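Local coordinates for protein acetyl-CoA C-acetyltransferase (Syntrophomonas wolfei subsp. wolfei, PDB 7N7Z) that probably catalyses the reversible condensation of two acetyl-CoA molecules into acetoacetyl-CoA and free CoA, as thiolases do, at residues Gln90-Met96 against Val389-Met395; Gly281-Gly286 against Val298-Val303. All coordinates share one frame; numbering follows the deposited sequence.

Overall arrangement
Contact 1 lies deep in the chain, about 9 Å from its centre, and brings together the N-terminal and C-terminal thiolase regions of the sequence at the predicted catalytic cysteine. Contact 2 lies further out, about 16 Å from the centre, and both its segments lie in the C-terminal region. The centres of contact 1 and contact 2 are about 11 Å apart. Strands 394-400 and 277-285 are antiparallel neighbours in one sheet, and a backbone hydrogen bond probably runs from Glu-285 N to Ala-394 O. Contact 1 uses side-chain amides on backbone carbonyls, plus methionine packing. Contact 2 puts a salt bridge at its partly exposed end and apolar groups at its buried end. Both also touch the second subunit.

Contact 1: residues Gln90-Met96 against Val389-Met395; sequences QNCASGM and VGGGSAM
Met-96 and Met-395 form the tightly packed part of the contact. The two side chains slide past each other in opposite directions. Met-395 turns at its last torsion (chi3 91°), and this brings Met-395 CE to 3.5 Å from Met-96 CG. The sulfur of Met-96 lies 3.7 Å from Met-395 CB. Gln-90 passes obliquely over Met-395. Its NE2 bonds Ser-393 O at 3.0 Å and fairly straight (163° at the hydrogen), but from above the carbonyl plane. Gln-90 OE1 is held by Arg-97, so both ends of the amide are fixed. Asn-91 acts in a similar way one residue on. Its ND2 gives a bond to Gly-390 O at 2.8 Å, also from above that carbonyl's plane. Val-389 fits between these two polar links, with CG1 3.8 Å from Asn-91 CB. Ser-94 braces the loop from behind: its OG accepts from Gln-90 N (2.8 Å) and donates to Asn-91 O. The Cys-92 side is looser. There SG comes no closer to the other segment than 4.0 Å, from Gly-390 N, while His-358 touches it from a loop. No side is open to solvent. The type II beta turn Val-389 to Gly-392 faces the second subunit, where Arg-71 of that subunit bonds Gly-391 O and Ser-83 of that subunit holds Ser-393 OG. Cys-92, just before helix 94-107, is the predicted acyl-thioester nucleophile. As in other thiolases, the backbone N-H groups of Cys-92 and Gly-390 probably line the oxyanion hole for the thioester oxygen.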
loop_
_atom_site.group_PDB
_atom_site.type_symbol
_atom_site.label_atom_id
_atom_site.label_comp_id
_atom_site.label_asym_id
_atom_site.label_seq_id
_atom_site.Cartn_x
_atom_site.Cartn_y
_atom_site.Cartn_z
ATOM N N GLN B 90 -11.933 -24.858 3.712
ATOM C CA GLN B 90 -11.384 -25.945 2.908
ATOM C C GLN B 90 -11.452 -25.555 1.435
ATOM O O GLN B 90 -11.898 -26.317 0.574
ATOM C CB GLN B 90 -12.118 -27.258 3.176
ATOM C CG GLN B 90 -11.378 -28.495 2.668
ATOM C CD GLN B 90 -11.881 -29.790 3.289
ATOM O OE1 GLN B 90 -12.233 -29.834 4.467
ATOM N NE2 GLN B 90 -11.904 -30.856 2.495
ATOM N N ASN B 91 -11.005 -24.330 1.146
ATOM C CA ASN B 91 -11.092 -23.726 -0.181
ATOM C C ASN B 91 -12.494 -23.899 -0.762
ATOM O O ASN B 91 -13.466 -23.384 -0.198
ATOM C CB ASN B 91 -10.018 -24.313 -1.103
ATOM C CG ASN B 91 -8.678 -23.616 -0.951
ATOM O OD1 ASN B 91 -8.616 -22.417 -0.675
ATOM N ND2 ASN B 91 -7.597 -24.365 -1.132
ATOM N N CYS B 92 -12.622 -24.617 -1.879
ATOM C CA CYS B 92 -13.913 -24.688 -2.556
ATOM C C CYS B 92 -14.937 -25.470 -1.742
ATOM O O CYS B 92 -16.141 -25.225 -1.869
ATOM C CB CYS B 92 -13.738 -25.314 -3.938
ATOM S SG CYS B 92 -12.310 -24.678 -4.849
ATOM N N ALA B 93 -14.485 -26.404 -0.906
ATOM C CA ALA B 93 -15.372 -27.209 -0.079
ATOM C C ALA B 93 -15.588 -26.605 1.303
ATOM O O ALA B 93 -16.024 -27.314 2.218
ATOM C CB ALA B 93 -14.824 -28.631 0.056
ATOM N N SER B 94 -15.291 -25.316 1.470
ATOM C CA SER B 94 -15.452 -24.669 2.766
ATOM C C SER B 94 -16.866 -24.861 3.304
ATOM O O SER B 94 -17.058 -25.278 4.451
ATOM C CB SER B 94 -15.120 -23.182 2.638
ATOM O OG SER B 94 -13.730 -22.959 2.770
ATOM N N GLY B 95 -17.870 -24.568 2.476
ATOM C CA GLY B 95 -19.247 -24.699 2.920
ATOM C C GLY B 95 -19.637 -26.125 3.244
ATOM O O GLY B 95 -20.482 -26.359 4.112
ATOM N N MET B 96 -19.031 -27.098 2.561
ATOM C CA MET B 96 -19.337 -28.500 2.819
ATOM C C MET B 96 -18.624 -29.012 4.067
ATOM O O MET B 96 -19.123 -29.933 4.725
ATOM C CB MET B 96 -18.966 -29.339 1.591
ATOM C CG MET B 96 -19.189 -30.840 1.757
ATOM S SD MET B 96 -19.589 -31.795 0.265
ATOM C CE MET B 96 -20.813 -30.771 -0.551
ATOM N N VAL B 389 -11.294 -29.503 -4.691
ATOM C CA VAL B 389 -10.792 -28.478 -3.783
ATOM C C VAL B 389 -9.366 -28.124 -4.173
ATOM O O VAL B 389 -8.552 -29.005 -4.466
ATOM C CB VAL B 389 -10.849 -28.951 -2.316
ATOM C CG1 VAL B 389 -9.915 -28.122 -1.446
ATOM C CG2 VAL B 389 -12.268 -28.880 -1.795
ATOM N N GLY B 390 -9.064 -26.827 -4.169
ATOM C CA GLY B 390 -7.700 -26.375 -4.342
ATOM C C GLY B 390 -6.790 -27.004 -3.308
ATOM O O GLY B 390 -7.044 -26.900 -2.104
ATOM N N GLY B 391 -5.728 -27.667 -3.766
ATOM C CA GLY B 391 -4.850 -28.429 -2.917
ATOM C C GLY B 391 -5.094 -29.924 -2.976
ATOM O O GLY B 391 -4.143 -30.703 -2.850
ATOM N N GLY B 392 -6.347 -30.340 -3.160
ATOM C CA GLY B 392 -6.654 -31.741 -3.366
ATOM C C GLY B 392 -7.759 -32.289 -2.487
ATOM O O GLY B 392 -8.560 -33.113 -2.940
ATOM N N SER B 393 -7.818 -31.847 -1.231
ATOM C CA SER B 393 -8.756 -32.418 -0.271
ATOM C C SER B 393 -10.202 -32.147 -0.671
ATOM O O SER B 393 -10.802 -31.165 -0.224
ATOM C CB SER B 393 -8.484 -31.863 1.129
ATOM O OG SER B 393 -7.221 -32.295 1.612
ATOM N N ALA B 394 -10.770 -33.020 -1.499
ATOM C CA ALA B 394 -12.130 -32.857 -1.986
ATOM C C ALA B 394 -13.133 -33.472 -1.012
ATOM O O ALA B 394 -12.774 -34.195 -0.081
ATOM C CB ALA B 394 -12.279 -33.489 -3.370
ATOM N N MET B 395 -14.412 -33.180 -1.244
ATOM C CA MET B 395 -15.474 -33.620 -0.354
ATOM C C MET B 395 -16.663 -34.116 -1.163
ATOM O O MET B 395 -16.841 -33.768 -2.334
ATOM C CB MET B 395 -15.927 -32.492 0.583
ATOM C CG MET B 395 -15.079 -32.350 1.832
ATOM S SD MET B 395 -15.714 -31.093 2.957
ATOM C CE MET B 395 -16.792 -32.087 3.990
#

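Contact 2: residues Gly281-Gly286 against Val298-Val303; sequences GICSEG and VAMPKV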
loop_
_atom_site.group_PDB
_atom_site.type_symbol
_atom_site.label_atom_id
_atom_site.label_comp_id
_atom_site.label_asym_id
_atom_site.label_seq_id
_atom_site.Cartn_x
_atom_site.Cartn_y
_atom_site.Cartn_z
ATOM N N GLY B 281 -24.391 -39.137 4.497
ATOM C CA GLY B 281 -22.953 -39.267 4.614
ATOM C C GLY B 281 -22.271 -37.997 4.168
ATOM O O GLY B 281 -22.864 -37.152 3.491
ATOM N N ILE B 282 -21.008 -37.870 4.563
ATOM C CA ILE B 282 -20.204 -36.699 4.233
ATOM C C ILE B 282 -18.770 -36.984 4.657
ATOM O O ILE B 282 -18.527 -37.464 5.768
ATOM C CB ILE B 282 -20.753 -35.433 4.915
ATOM C CG1 ILE B 282 -19.949 -34.205 4.481
ATOM C CG2 ILE B 282 -20.725 -35.584 6.427
ATOM C CD1 ILE B 282 -20.662 -32.893 4.732
ATOM N N CYS B 283 -17.813 -36.699 3.781
ATOM C CA CYS B 283 -16.422 -37.024 4.066
ATOM C C CYS B 283 -15.531 -36.270 3.091
ATOM O O CYS B 283 -16.004 -35.651 2.135
ATOM C CB CYS B 283 -16.172 -38.532 3.974
ATOM S SG CYS B 283 -16.407 -39.231 2.320
ATOM N N SER B 284 -14.230 -36.329 3.356
ATOM C CA SER B 284 -13.216 -35.761 2.487
ATOM C C SER B 284 -12.334 -36.869 1.927
ATOM O O SER B 284 -12.294 -37.989 2.447
ATOM C CB SER B 284 -12.348 -34.742 3.238
ATOM O OG SER B 284 -13.144 -33.743 3.851
ATOM N N GLU B 285 -11.631 -36.543 0.847
ATOM C CA GLU B 285 -10.645 -37.443 0.263
ATOM C C GLU B 285 -9.807 -36.666 -0.741
ATOM O O GLU B 285 -10.347 -36.050 -1.666
ATOM C CB GLU B 285 -11.315 -38.645 -0.401
ATOM C CG GLU B 285 -10.329 -39.674 -0.949
ATOM C CD GLU B 285 -9.632 -40.466 0.145
ATOM O OE1 GLU B 285 -10.076 -40.399 1.311
ATOM O OE2 GLU B 285 -8.634 -41.155 -0.161
ATOM N N GLY B 286 -8.490 -36.688 -0.568
ATOM C CA GLY B 286 -7.607 -35.831 -1.322
ATOM C C GLY B 286 -7.003 -36.498 -2.543
ATOM O O GLY B 286 -6.991 -37.720 -2.678
ATOM N N VAL B 298 -12.539 -39.517 -6.307
ATOM C CA VAL B 298 -12.169 -40.337 -5.166
ATOM C C VAL B 298 -13.065 -40.084 -3.958
ATOM O O VAL B 298 -13.227 -40.983 -3.125
ATOM C CB VAL B 298 -10.684 -40.130 -4.793
ATOM C CG1 VAL B 298 -9.779 -40.670 -5.891
ATOM C CG2 VAL B 298 -10.385 -38.662 -4.524
ATOM N N ALA B 299 -13.660 -38.895 -3.842
ATOM C CA ALA B 299 -14.551 -38.614 -2.723
ATOM C C ALA B 299 -15.923 -39.244 -2.929
ATOM O O ALA B 299 -16.504 -39.792 -1.986
ATOM C CB ALA B 299 -14.685 -37.103 -2.527
ATOM N N MET B 300 -16.455 -39.177 -4.149
ATOM C CA MET B 300 -17.784 -39.728 -4.400
ATOM C C MET B 300 -17.852 -41.223 -4.121
ATOM O O MET B 300 -18.774 -41.655 -3.408
ATOM C CB MET B 300 -18.210 -39.408 -5.836
ATOM C CG MET B 300 -18.540 -37.946 -6.069
ATOM S SD MET B 300 -18.624 -37.546 -7.824
ATOM C CE MET B 300 -20.212 -38.253 -8.255
ATOM N N PRO B 301 -16.942 -42.061 -4.628
ATOM C CA PRO B 301 -17.005 -43.487 -4.269
ATOM C C PRO B 301 -16.840 -43.730 -2.781
ATOM O O PRO B 301 -17.458 -44.655 -2.238
ATOM C CB PRO B 301 -15.852 -44.110 -5.073
ATOM C CG PRO B 301 -15.522 -43.113 -6.138
ATOM C CD PRO B 301 -15.831 -41.773 -5.552
ATOM N N LYS B 302 -16.026 -42.921 -2.101
ATOM C CA LYS B 302 -15.788 -43.129 -0.677
ATOM C C LYS B 302 -17.061 -42.909 0.133
ATOM O O LYS B 302 -17.468 -43.776 0.914
ATOM C CB LYS B 302 -14.675 -42.201 -0.192
ATOM C CG LYS B 302 -14.240 -42.461 1.241
ATOM C CD LYS B 302 -12.996 -41.667 1.592
ATOM C CE LYS B 302 -12.959 -41.317 3.070
ATOM N NZ LYS B 302 -11.839 -40.391 3.397
ATOM N N VAL B 303 -17.700 -41.749 -0.036
ATOM C CA VAL B 303 -18.910 -41.457 0.729
ATOM C C VAL B 303 -19.983 -42.500 0.442
ATOM O O VAL B 303 -20.746 -42.890 1.336
ATOM C CB VAL B 303 -19.406 -40.030 0.427
ATOM C CG1 VAL B 303 -19.881 -39.911 -1.017
ATOM C CG2 VAL B 303 -20.512 -39.638 1.396
#
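Strand 281-285 and helix 298-303 run roughly antiparallel, with their axes at 140° and 7.5 Å apart at closest approach. The CA atoms come nearest at Glu-285 and Ala-299, 5.1 Å apart. The helix is kinked at Pro-301, whose nitrogen makes no bond to the preceding turn. Lys-302 lies extended, with CG anti to the backbone N (chi1 -173°), and its tip reaches back to the strand. Two bonds grip NZ there. Lys-302 NZ meets Ser-284 O at 2.6 Å, nearly along the C=O axis. Lys-302 NZ also makes a salt bridge to Glu-285 OE1 at 2.7 Å. Glu-285 bends at chi2 (72°) and crosses Lys-302 at about a right angle. Its CG rests 3.7 Å from Val-298 CG2. The buried end is apolar: Cys-283 SG touches Val-303 CB at 3.6 Å, and Val-303 CG2 lies over the backbone at Gly-281 and Ile-282. Helix 296-307 lies on one face of strand 277-285, and Val-303 reaches on to strand 394-400. Ile-282 points to the other face, against Glu-100 of helix 94-107. Helix 324-336 packs on Val-298 and Pro-301, and Arg-82 of the second subunit packs on Glu-285.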